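Local coordinates for general secretion pathway protein C (Vibrio cholerae, PDB 2I6V) that probably serves, as the periplasmic PDZ domain of a type II secretion component, in the export of cholera toxin through the outer membrane, at residues I3-R8 with P25-V30; L19-S24 with L49-P54; E33-Q38 with H81-Q86. All coordinates share one frame; numbering follows the deposited sequence. Where two conformers were deposited one is given.

Contact 1: I3-R8 with P25-V30; sequences IFQYVR and PGKDPV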
# COMPACT_ATOMS: atom_id res chain seq x y z
N ILE A 3 0.34 6.06 7.84
CA ILE A 3 -0.23 5.30 6.73
C ILE A 3 -1.70 4.95 6.96
O ILE A 3 -2.50 4.92 6.02
CB ILE A 3 0.59 4.02 6.44
CG1 ILE A 3 2.01 4.40 5.98
CG2 ILE A 3 -0.10 3.15 5.40
CD1 ILE A 3 2.93 3.21 5.78
N PHE A 4 -2.05 4.68 8.22
CA PHE A 4 -3.42 4.27 8.57
C PHE A 4 -4.50 5.31 8.25
O PHE A 4 -5.68 4.96 8.19
CB PHE A 4 -3.51 3.85 10.05
CG PHE A 4 -3.22 4.95 11.03
CD1 PHE A 4 -4.23 5.81 11.44
CD2 PHE A 4 -1.95 5.11 11.56
CE1 PHE A 4 -3.96 6.83 12.36
CE2 PHE A 4 -1.67 6.12 12.48
CZ PHE A 4 -2.68 6.98 12.87
N GLN A 5 -4.10 6.56 8.04
CA GLN A 5 -5.06 7.59 7.64
C GLN A 5 -5.51 7.36 6.19
O GLN A 5 -6.63 7.74 5.81
CB GLN A 5 -4.45 8.99 7.76
CG GLN A 5 -3.97 9.36 9.16
CD GLN A 5 -5.11 9.64 10.12
OE1 GLN A 5 -6.29 9.64 9.75
NE2 GLN A 5 -4.76 9.93 11.39
N TYR A 6 -4.64 6.73 5.40
CA TYR A 6 -4.81 6.60 3.95
C TYR A 6 -5.41 5.26 3.57
O TYR A 6 -6.19 5.17 2.63
CB TYR A 6 -3.46 6.72 3.23
CG TYR A 6 -2.76 8.05 3.41
CD1 TYR A 6 -2.85 9.04 2.43
CD2 TYR A 6 -2.02 8.32 4.55
CE1 TYR A 6 -2.21 10.25 2.58
CE2 TYR A 6 -1.36 9.53 4.71
CZ TYR A 6 -1.47 10.50 3.73
OH TYR A 6 -0.83 11.72 3.88
N VAL A 7 -5.03 4.21 4.29
CA VAL A 7 -5.33 2.86 3.83
C VAL A 7 -5.23 1.84 4.96
O VAL A 7 -4.49 2.04 5.94
CB VAL A 7 -4.38 2.46 2.66
CG1 VAL A 7 -2.95 2.27 3.17
CG2 VAL A 7 -4.88 1.21 1.98
N ARG A 8 -5.98 0.75 4.82
CA ARG A 8 -5.83 -0.41 5.68
C ARG A 8 -5.47 -1.59 4.80
O ARG A 8 -5.94 -1.69 3.66
CB ARG A 8 -7.10 -0.67 6.49
CG ARG A 8 -7.23 0.32 7.65
CD ARG A 8 -8.55 0.26 8.39
NE ARG A 8 -8.67 1.48 9.19
CZ ARG A 8 -9.77 1.92 9.78
NH1 ARG A 8 -9.72 3.05 10.47
NH2 ARG A 8 -10.90 1.23 9.70
N PRO A 25 -10.54 0.83 3.03
CA PRO A 25 -10.46 2.25 3.36
C PRO A 25 -9.68 2.54 4.65
O PRO A 25 -9.78 1.79 5.62
CB PRO A 25 -11.94 2.65 3.52
CG PRO A 25 -12.67 1.66 2.64
CD PRO A 25 -11.92 0.36 2.88
N GLY A 26 -8.89 3.60 4.62
CA GLY A 26 -8.21 4.06 5.81
C GLY A 26 -9.13 4.88 6.69
O GLY A 26 -10.36 4.93 6.51
N LYS A 27 -8.53 5.57 7.66
CA LYS A 27 -9.32 6.30 8.62
C LYS A 27 -9.99 7.52 7.99
O LYS A 27 -11.09 7.90 8.41
CB LYS A 27 -8.41 6.73 9.76
CG LYS A 27 -9.16 7.28 10.96
CD LYS A 27 -8.23 7.43 12.13
CE LYS A 27 -9.01 7.90 13.34
NZ LYS A 27 -8.09 8.24 14.46
N ASP A 28 -9.32 8.15 7.03
CA ASP A 28 -9.80 9.40 6.44
C ASP A 28 -10.27 9.21 4.99
O ASP A 28 -9.45 9.00 4.09
CB ASP A 28 -8.71 10.46 6.51
CG ASP A 28 -9.20 11.84 6.15
OD1 ASP A 28 -10.32 11.94 5.60
OD2 ASP A 28 -8.46 12.80 6.43
N PRO A 29 -11.59 9.29 4.76
CA PRO A 29 -12.13 9.12 3.41
C PRO A 29 -11.57 10.12 2.41
O PRO A 29 -11.47 9.81 1.22
CB PRO A 29 -13.64 9.35 3.59
CG PRO A 29 -13.90 9.02 5.01
CD PRO A 29 -12.66 9.49 5.75
N VAL A 30 -11.23 11.32 2.86
CA VAL A 30 -10.69 12.32 1.95
C VAL A 30 -9.38 11.83 1.34
O VAL A 30 -9.12 12.00 0.15
CB VAL A 30 -10.47 13.68 2.65
CG1 VAL A 30 -9.67 14.64 1.74
CG2 VAL A 30 -11.82 14.29 3.00
O HOH W 1 -6.37 10.06 13.76

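Contact 2: L19-S24 with L49-P54; sequences LGYRVS and LDLTDP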
# COMPACT_ATOMS: atom_id res chain seq x y z
N LEU A 19 1.18 -13.03 -0.90
CA LEU A 19 1.07 -12.75 -2.33
C LEU A 19 0.88 -11.27 -2.62
O LEU A 19 1.19 -10.80 -3.71
CB LEU A 19 -0.12 -13.52 -2.93
CG LEU A 19 -0.09 -15.04 -2.78
CD1 LEU A 19 -1.34 -15.67 -3.42
CD2 LEU A 19 1.20 -15.59 -3.39
N GLY A 20 0.33 -10.56 -1.64
CA GLY A 20 -0.01 -9.14 -1.78
C GLY A 20 -0.90 -8.75 -0.62
O GLY A 20 -1.13 -9.57 0.28
N TYR A 21 -1.41 -7.52 -0.64
CA TYR A 21 -2.29 -7.03 0.43
C TYR A 21 -3.59 -6.45 -0.11
O TYR A 21 -3.57 -5.60 -1.01
CB TYR A 21 -1.57 -5.98 1.30
CG TYR A 21 -0.36 -6.57 1.98
CD1 TYR A 21 -0.42 -7.00 3.29
CD2 TYR A 21 0.83 -6.73 1.28
CE1 TYR A 21 0.68 -7.58 3.90
CE2 TYR A 21 1.94 -7.29 1.88
CZ TYR A 21 1.86 -7.72 3.19
OH TYR A 21 2.97 -8.29 3.78
N ARG A 22 -4.71 -6.94 0.41
CA ARG A 22 -6.00 -6.37 0.06
C ARG A 22 -6.10 -4.99 0.67
O ARG A 22 -5.81 -4.79 1.85
CB ARG A 22 -7.14 -7.22 0.62
CG ARG A 22 -8.49 -6.86 0.04
CD ARG A 22 -9.61 -7.49 0.87
NE ARG A 22 -10.94 -7.21 0.31
CZ ARG A 22 -11.59 -6.05 0.45
NH1 ARG A 22 -11.02 -5.04 1.11
NH2 ARG A 22 -12.79 -5.90 -0.10
N VAL A 23 -6.55 -4.04 -0.14
CA VAL A 23 -6.76 -2.67 0.30
C VAL A 23 -8.18 -2.45 0.83
O VAL A 23 -9.16 -2.83 0.18
CB VAL A 23 -6.56 -1.71 -0.90
CG1 VAL A 23 -7.12 -0.34 -0.62
CG2 VAL A 23 -5.08 -1.65 -1.30
N SER A 24 -8.27 -1.81 2.00
CA SER A 24 -9.54 -1.35 2.58
C SER A 24 -9.41 0.13 2.89
O SER A 24 -8.30 0.64 3.02
CB SER A 24 -9.88 -2.12 3.87
OG SER A 24 -10.12 -3.50 3.62
N LEU A 49 9.06 -1.29 -4.56
CA LEU A 49 9.63 -2.41 -3.84
C LEU A 49 8.51 -3.39 -3.48
O LEU A 49 7.37 -2.99 -3.22
CB LEU A 49 10.34 -1.92 -2.58
CG LEU A 49 11.57 -1.03 -2.82
CD1 LEU A 49 11.84 -0.14 -1.62
CD2 LEU A 49 12.78 -1.89 -3.17
N ASP A 50 8.86 -4.67 -3.43
CA ASP A 50 7.86 -5.73 -3.25
C ASP A 50 7.33 -5.74 -1.81
O ASP A 50 8.09 -5.95 -0.88
CB ASP A 50 8.52 -7.06 -3.63
CG ASP A 50 7.54 -8.22 -3.70
OD1 ASP A 50 6.47 -8.19 -3.06
OD2 ASP A 50 7.89 -9.20 -4.41
N LEU A 51 6.03 -5.51 -1.64
CA LEU A 51 5.41 -5.48 -0.31
C LEU A 51 5.56 -6.80 0.45
O LEU A 51 5.45 -6.83 1.69
CB LEU A 51 3.91 -5.15 -0.40
CG LEU A 51 3.50 -3.67 -0.37
CD1 LEU A 51 2.04 -3.49 -0.81
CD2 LEU A 51 3.72 -3.04 1.00
N THR A 52 5.80 -7.87 -0.30
CA THR A 52 5.86 -9.22 0.29
C THR A 52 7.26 -9.60 0.76
O THR A 52 7.49 -10.73 1.19
CB THR A 52 5.34 -10.30 -0.68
OG1 THR A 52 6.27 -10.48 -1.76
CG2 THR A 52 3.96 -9.89 -1.24
N ASP A 53 8.20 -8.66 0.66
CA ASP A 53 9.54 -8.84 1.21
C ASP A 53 9.62 -8.15 2.57
O ASP A 53 9.84 -6.93 2.64
CB ASP A 53 10.59 -8.22 0.29
CG ASP A 53 10.86 -9.04 -0.96
OD1 ASP A 53 10.71 -10.28 -0.93
OD2 ASP A 53 11.23 -8.42 -1.98
N PRO A 54 9.45 -8.91 3.67
CA PRO A 54 9.32 -8.25 4.97
C PRO A 54 10.56 -7.50 5.43
O PRO A 54 10.44 -6.46 6.08
CB PRO A 54 9.01 -9.41 5.92
CG PRO A 54 9.58 -10.62 5.25
CD PRO A 54 9.35 -10.37 3.77
O HOH W 2 6.07 -8.01 4.35

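Contact 3: E33-Q38 with H81-Q86; sequences ESIGLQ and HDVYIQ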
# COMPACT_ATOMS: atom_id res chain seq x y z
N GLU A 33 -10.11 8.52 -0.99
CA GLU A 33 -10.74 8.85 -2.26
C GLU A 33 -9.89 9.76 -3.13
O GLU A 33 -9.82 9.57 -4.35
CB GLU A 33 -12.12 9.47 -2.03
CG GLU A 33 -13.09 8.53 -1.30
CD GLU A 33 -13.51 7.33 -2.14
OE1 GLU A 33 -13.53 7.44 -3.39
OE2 GLU A 33 -13.83 6.28 -1.55
N SER A 34 -9.23 10.75 -2.53
CA SER A 34 -8.44 11.71 -3.31
C SER A 34 -7.24 11.04 -4.01
O SER A 34 -6.81 11.50 -5.07
CB SER A 34 -8.01 12.92 -2.48
OG SER A 34 -7.08 12.59 -1.47
N ILE A 35 -6.74 9.94 -3.45
CA ILE A 35 -5.61 9.24 -4.08
C ILE A 35 -6.06 8.17 -5.07
O ILE A 35 -5.25 7.62 -5.81
CB ILE A 35 -4.60 8.64 -3.05
CG1 ILE A 35 -5.25 7.51 -2.25
CG2 ILE A 35 -4.02 9.71 -2.10
CD1 ILE A 35 -4.32 6.97 -1.19
N GLY A 36 -7.37 7.90 -5.08
CA GLY A 36 -7.96 7.04 -6.09
C GLY A 36 -7.92 5.57 -5.78
O GLY A 36 -7.94 4.75 -6.69
N LEU A 37 -7.87 5.22 -4.50
CA LEU A 37 -7.96 3.81 -4.13
C LEU A 37 -9.41 3.34 -4.12
O LEU A 37 -10.34 4.15 -4.01
CB LEU A 37 -7.35 3.57 -2.74
CG LEU A 37 -5.82 3.57 -2.67
CD1 LEU A 37 -5.38 3.46 -1.22
CD2 LEU A 37 -5.28 2.41 -3.50
N GLN A 38 -9.60 2.03 -4.24
CA GLN A 38 -10.91 1.43 -4.16
C GLN A 38 -10.82 0.20 -3.27
O GLN A 38 -9.82 -0.51 -3.30
CB GLN A 38 -11.42 1.05 -5.55
CG GLN A 38 -11.63 2.26 -6.44
CD GLN A 38 -12.24 1.92 -7.79
OE1 GLN A 38 -12.58 0.77 -8.05
NE2 GLN A 38 -12.38 2.93 -8.65
N HIS A 81 -1.66 0.04 -11.55
CA HIS A 81 -1.30 1.44 -11.62
C HIS A 81 -0.78 1.92 -10.28
O HIS A 81 -0.93 1.25 -9.25
CB HIS A 81 -2.48 2.30 -12.07
CG HIS A 81 -3.51 2.53 -11.01
ND1 HIS A 81 -4.53 1.64 -10.76
CD2 HIS A 81 -3.69 3.57 -10.16
CE1 HIS A 81 -5.29 2.11 -9.78
NE2 HIS A 81 -4.80 3.28 -9.40
N ASP A 82 -0.16 3.10 -10.29
CA ASP A 82 0.45 3.65 -9.09
C ASP A 82 -0.44 4.70 -8.46
O ASP A 82 -1.00 5.56 -9.16
CB ASP A 82 1.82 4.24 -9.41
CG ASP A 82 2.87 3.18 -9.64
OD1 ASP A 82 2.57 1.98 -9.42
OD2 ASP A 82 4.00 3.53 -10.05
N VAL A 83 -0.58 4.60 -7.15
CA VAL A 83 -1.33 5.53 -6.34
C VAL A 83 -0.32 6.40 -5.61
O VAL A 83 0.64 5.89 -5.01
CB VAL A 83 -2.20 4.77 -5.33
CG1 VAL A 83 -2.79 5.71 -4.31
CG2 VAL A 83 -3.30 4.00 -6.08
N TYR A 84 -0.50 7.71 -5.69
CA TYR A 84 0.45 8.62 -5.10
C TYR A 84 -0.05 9.15 -3.76
O TYR A 84 -1.09 9.80 -3.68
CB TYR A 84 0.78 9.74 -6.08
CG TYR A 84 1.28 9.17 -7.39
CD1 TYR A 84 2.57 8.65 -7.49
CD2 TYR A 84 0.46 9.12 -8.51
CE1 TYR A 84 3.03 8.12 -8.68
CE2 TYR A 84 0.92 8.59 -9.71
CZ TYR A 84 2.20 8.09 -9.79
OH TYR A 84 2.67 7.57 -10.97
N ILE A 85 0.69 8.81 -2.72
CA ILE A 85 0.39 9.24 -1.37
C ILE A 85 1.25 10.44 -1.00
O ILE A 85 2.48 10.38 -1.05
CB ILE A 85 0.60 8.06 -0.39
CG1 ILE A 85 -0.54 7.05 -0.53
CG2 ILE A 85 0.73 8.55 1.05
CD1 ILE A 85 -0.25 5.71 0.13
N GLN A 86 0.60 11.54 -0.64
CA GLN A 86 1.29 12.77 -0.26
C GLN A 86 1.27 12.88 1.26
O GLN A 86 0.20 12.88 1.86
CB GLN A 86 0.56 13.98 -0.84
CG GLN A 86 1.19 15.30 -0.49
CD GLN A 86 2.58 15.43 -1.10
OE1 GLN A 86 2.73 15.47 -2.33
NE2 GLN A 86 3.60 15.49 -0.25
O HOH W 3 -2.98 8.66 -6.95
O HOH W 4 -5.54 5.75 -8.19

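Contact 1: I3-R8 with P25-V30
Two backbone hydrogen bonds from Lys27 and Asp28 to Phe4 and Gln5 join the turn that leads into strand 7-14 to the segment between strand 17-25 and helix 29-34, at the periphery of the domain. Lys27 N donates to Phe4 O and Asp28 N to Gln5 O, both at 3.0 Å. Residues 3-6 are coiled in helical geometry, which turns these successive carbonyls toward residues 26-28. Between the strand end and these bonds the chains come very close, the backbone of Gly26 packing directly on that of Val7, with Val7 N 3.5 Å from Gly26 CA.

The side chains of Gln5 and Lys27 run alongside each other, pointing the same way. Gln5 is bent at chi2 (-73°), which lays its amide beside the lysine chain, OE1 3.6 Å from Lys27 CB. Lys27 is extended throughout, and its methylene CD reaches the edge of the Phe4 ring. One water accepts from both Gln5 NE2 and Lys27 NZ, bridging the amide and the ammonium group, while the amide nitrogen also bonds to Glu2. Nearer the strand, the extended Arg8 chain runs past the Pro25 carbonyl, CD 3.4 Å from Pro25 O, and one face of its guanidinium lies over Gly26 C.

Tyr6 turns away from the contact toward the C-terminal strand, where its hydroxyl bonds to Gln86 O and its ring meets Phe87 nearly at right angles. Asp28 itself is the N-cap of the helix: its OD1 accepts from Val30 N at 3.0 Å, from above the carboxylate plane. The arrangement is that of a side-chain-capped helix start, fastened by its N-cap backbone to the turn before the first strand of this PDZ domain.

Contact 2: L19-S24 with L49-P54
An Asx turn within the type I beta turn Asp50-Asp53, just ahead of helix 54-62, packs against strand 17-25 of the PDZ sheet through Leu51 and Thr52. The Tyr21 ring and the Leu51 side chain cross obliquely: the CD2-CE2 side of the ring lies against the leucine, with CE2 3.7 Å from Leu51 CB and CD2 4.0 Å from Leu51 CD1. CE2 also comes within 3.5 Å of Leu51 O. A water extends this contact on the polar side, donating to that carbonyl at 3.0 Å and lying 3.2 Å from Tyr21 OH. Leu51 further reaches Ala43 and Leu46 of strand 42-46 and Met57 of helix 54-62, which makes it a link between sheet and helix.

The Thr52 side chain meets the strand through its methyl, CG2. At chi1 71°, OG1 sits between the backbone N and the carbonyl carbon, directed to Asp50, while CG2 rests on the peptide linking Leu19 to Gly20, 3.6 Å from Leu19 C. Asp50 OD1 takes two bonds from the same face of its carboxylate plane, from Thr52 OG1 at 2.6 Å and from Thr52 N at 2.9 Å, and this double grip holds the threonine hydroxyl in place. The methyl thus meets the strand at a classic beta bulge, where Leu19 and Gly20 both face Val12, while across the contact stands the Asx turn preceding the helix.

Contact 3: E33-Q38 with H81-Q86
Ile35 and Val83 meet at about a right angle, the isoleucine just after Ser34, where the chain leaves helix 29-34 for Gly36, and the valine on strand 79-86. Val83 CG1, anti to the backbone N (chi1 169°), lies against CB, CG1 and CD1 of Ile35, 3.7 Å from CB. Its other methyl, CG2, is taken by Leu37, whose CD2 approaches to 3.6 Å, again with the side chains crossed at about a right angle; one valine is therefore divided between two partners. The CD1 of Ile35 reaches on to Ile85 CG1 at 3.8 Å, the two chains slanting across each other, and Ile35 CG2 packs on Tyr84 O.

Two waters join polar atoms at the margin. One molecule donates to Ile35 O at 2.7 Å and accepts from Tyr84 N; a second donates to Ile35 O and Gly36 O and lies 2.8 Å from His81 NE2. Gly36 O is also bound by Arg76 of the neighbouring strand. Gly36, with positive phi, turns the chain out of the helix, so that Leu37 also packs on Val83. What lies on the C-terminal strand is thus a helix end closed by a Schellman motif.

From the N terminus, contact 1 closes first, bringing residues 25-30 back to the turn before strand 7-14 once the hairpin of strands 7-14 and 17-25 has been made. Contact 2 crosses it along the chain: it starts within that hairpin, at 19-24, and closes at 49-54, on the opposite side of the domain centre. Contact 3 opens at 33-38, after contact 1 has closed, and ends on strand 79-86, so it follows contact 1 in series and crosses contact 2. Contacts 1 and 3 share helix 29-34, held at its start and at its end. Leu37 touches both Val7 and Val23, so segments of all three contacts meet in the core beside the sheet.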